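Local coordinates for protein apoptosis regulator Bcl-2 homolog (Canarypox virus, PDB 5WOS) that inhibits apoptosis of the host cell and binds host BAK1, BAX and other BH3-containing proteins such as BIM, probably preventing BAK1 and BAX activation, at residues 26-29 with 35-38. Sequence-based numbering, arbitrary orientation.
Sequences YFIE and NRNF
Ile28 lies over one face of the Arg36 guanidinium, its CD1 4.0 Å above the plane and offset toward the rim, while its CG2 rests 3.6 Å from Arg36 CD. Arg36 NE hydrogen-bonds OD1 of Asn25, about one turn before Ile28 and Glu29 on helix 14-32. With CG beside the backbone N (chi1 -60°), Arg36 CG sits 3.7 Å from Glu29 CB; a bend at chi2 (-67°) then brings CD to Ile28, and a second at chi3 turns the guanidinium under it. The Glu29 carboxylate is turned 54° from the guanidinium plane, and their charged atoms do not meet. Instead Glu29 OE1 accepts from the backbone N of Arg36 at 3.2 Å, a bent bond arriving from above the carboxylate plane. In this all-helical Bcl-2 fold, the contact ties the C-terminal part of helix 14-32 to the surface loop leading into helix 43-69. Tyr46 OH of that second helix also hydrogen-bonds Glu29 OE1, so a single oxygen links helix, loop and next helix. On the loop itself, the backbone N of Asn37 points to Asn35 OD1 at 3.0 Å in an Asx turn, although the position of that oxygen is less certain.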
ATOM      1  N   TYR A  26      -7.862   5.742  -0.194  1.00 37.06           N
ATOM      2  CA  TYR A  26      -7.622   5.149   1.115  1.00 33.94           C
ATOM      3  C   TYR A  26      -6.648   5.995   1.926  1.00 33.38           C
ATOM      4  O   TYR A  26      -6.850   6.208   3.127  1.00 36.37           O
ATOM      5  CB  TYR A  26      -7.104   3.720   0.978  1.00 36.57           C
ATOM      6  CG  TYR A  26      -6.854   3.069   2.320  1.00 32.13           C
ATOM      7  CD1 TYR A  26      -5.567   2.776   2.744  1.00 29.92           C
ATOM      8  CD2 TYR A  26      -7.906   2.776   3.173  1.00 32.45           C
ATOM      9  CE1 TYR A  26      -5.338   2.197   3.974  1.00 32.47           C
ATOM     10  CE2 TYR A  26      -7.688   2.194   4.398  1.00 34.78           C
ATOM     11  CZ  TYR A  26      -6.402   1.909   4.796  1.00 35.63           C
ATOM     12  OH  TYR A  26      -6.181   1.330   6.025  1.00 38.19           O
ATOM     13  N   PHE A  27      -5.583   6.487   1.293  1.00 34.05           N
ATOM     14  CA  PHE A  27      -4.668   7.380   1.994  1.00 36.38           C
ATOM     15  C   PHE A  27      -5.409   8.612   2.494  1.00 39.61           C
ATOM     16  O   PHE A  27      -5.290   8.992   3.665  1.00 39.72           O
ATOM     17  CB  PHE A  27      -3.506   7.779   1.079  1.00 34.14           C
ATOM     18  CG  PHE A  27      -2.510   6.677   0.828  1.00 33.06           C
ATOM     19  CD1 PHE A  27      -2.763   5.371   1.223  1.00 37.30           C
ATOM     20  CD2 PHE A  27      -1.308   6.953   0.199  1.00 37.34           C
ATOM     21  CE1 PHE A  27      -1.839   4.368   0.988  1.00 40.15           C
ATOM     22  CE2 PHE A  27      -0.385   5.956  -0.034  1.00 35.58           C
ATOM     23  CZ  PHE A  27      -0.651   4.664   0.361  1.00 37.99           C
ATOM     24  N   ILE A  28      -6.198   9.239   1.619  1.00 40.95           N
ATOM     25  CA  ILE A  28      -7.020  10.378   2.028  1.00 37.98           C
ATOM     26  C   ILE A  28      -7.882  10.001   3.226  1.00 43.11           C
ATOM     27  O   ILE A  28      -7.871  10.678   4.262  1.00 43.76           O
ATOM     28  CB  ILE A  28      -7.879  10.863   0.847  1.00 45.13           C
ATOM     29  CG1 ILE A  28      -6.990  11.491  -0.228  1.00 43.24           C
ATOM     30  CG2 ILE A  28      -8.927  11.868   1.314  1.00 44.94           C
ATOM     31  CD1 ILE A  28      -7.692  11.717  -1.541  1.00 32.92           C
ATOM     32  N   GLU A  29      -8.646   8.914   3.102  1.00 39.72           N
ATOM     33  CA  GLU A  29      -9.537   8.524   4.188  1.00 39.42           C
ATOM     34  C   GLU A  29      -8.758   8.217   5.460  1.00 42.17           C
ATOM     35  O   GLU A  29      -9.200   8.560   6.562  1.00 44.15           O
ATOM     36  CB  GLU A  29     -10.385   7.320   3.775  1.00 38.18           C
ATOM     37  CG  GLU A  29     -11.356   6.866   4.872  1.00 42.85           C
ATOM     38  CD  GLU A  29     -12.487   5.990   4.356  1.00 50.93           C
ATOM     39  OE1 GLU A  29     -12.656   5.889   3.122  1.00 55.53           O
ATOM     40  OE2 GLU A  29     -13.214   5.405   5.186  1.00 51.04           O
ATOM     41  N   ASN A  35     -14.908   9.907   5.128  1.00 55.59           N
ATOM     42  CA  ASN A  35     -15.359   8.826   4.265  1.00 49.80           C
ATOM     43  C   ASN A  35     -15.117   9.167   2.798  1.00 49.74           C
ATOM     44  O   ASN A  35     -15.391  10.283   2.347  1.00 48.95           O
ATOM     45  CB  ASN A  35     -16.842   8.555   4.499  1.00 50.32           C
ATOM     46  CG  ASN A  35     -17.366   7.414   3.653  1.00 55.72           C
ATOM     47  OD1 ASN A  35     -16.610   6.529   3.249  1.00 59.56           O
ATOM     48  ND2 ASN A  35     -18.665   7.427   3.378  1.00 78.29           N
ATOM     49  N   ARG A  36     -14.603   8.188   2.052  1.00 47.29           N
ATOM     50  CA  ARG A  36     -14.315   8.357   0.632  1.00 42.62           C
ATOM     51  C   ARG A  36     -15.028   7.319  -0.225  1.00 40.17           C
ATOM     52  O   ARG A  36     -14.699   7.163  -1.403  1.00 41.14           O
ATOM     53  CB  ARG A  36     -12.807   8.301   0.391  1.00 47.55           C
ATOM     54  CG  ARG A  36     -12.020   9.371   1.141  1.00 42.46           C
ATOM     55  CD  ARG A  36     -12.314  10.772   0.624  1.00 42.84           C
ATOM     56  NE  ARG A  36     -11.980  10.919  -0.791  1.00 45.75           N
ATOM     57  CZ  ARG A  36     -11.848  12.087  -1.416  1.00 46.91           C
ATOM     58  NH1 ARG A  36     -12.011  13.225  -0.752  1.00 45.97           N
ATOM     59  NH2 ARG A  36     -11.545  12.120  -2.706  1.00 36.96           N
ATOM     60  N   ASN A  37     -16.014   6.614   0.338  1.00 48.19           N
ATOM     61  CA  ASN A  37     -16.723   5.583  -0.413  1.00 48.88           C
ATOM     62  C   ASN A  37     -17.463   6.137  -1.621  1.00 34.95           C
ATOM     63  O   ASN A  37     -17.801   5.369  -2.528  1.00 41.29           O
ATOM     64  CB  ASN A  37     -17.721   4.860   0.491  1.00 54.10           C
ATOM     65  CG  ASN A  37     -17.054   4.157   1.645  1.00 52.96           C
ATOM     66  OD1 ASN A  37     -15.891   3.764   1.563  1.00 56.71           O
ATOM     67  ND2 ASN A  37     -17.791   3.989   2.735  1.00 65.47           N
ATOM     68  N   PHE A  38     -17.739   7.440  -1.652  1.00 32.34           N
ATOM     69  CA  PHE A  38     -18.507   8.046  -2.731  1.00 37.25           C
ATOM     70  C   PHE A  38     -17.659   8.929  -3.636  1.00 36.84           C
ATOM     71  O   PHE A  38     -18.212   9.686  -4.442  1.00 38.18           O
ATOM     72  CB  PHE A  38     -19.671   8.842  -2.143  1.00 40.96           C
ATOM     73  CG  PHE A  38     -20.476   8.070  -1.134  1.00 39.28           C
ATOM     74  CD1 PHE A  38     -21.139   6.909  -1.501  1.00 37.49           C
ATOM     75  CD2 PHE A  38     -20.564   8.502   0.181  1.00 43.16           C
ATOM     76  CE1 PHE A  38     -21.876   6.196  -0.578  1.00 41.81           C
ATOM     77  CE2 PHE A  38     -21.301   7.791   1.109  1.00 46.52           C
ATOM     78  CZ  PHE A  38     -21.959   6.638   0.729  1.00 44.87           C
TER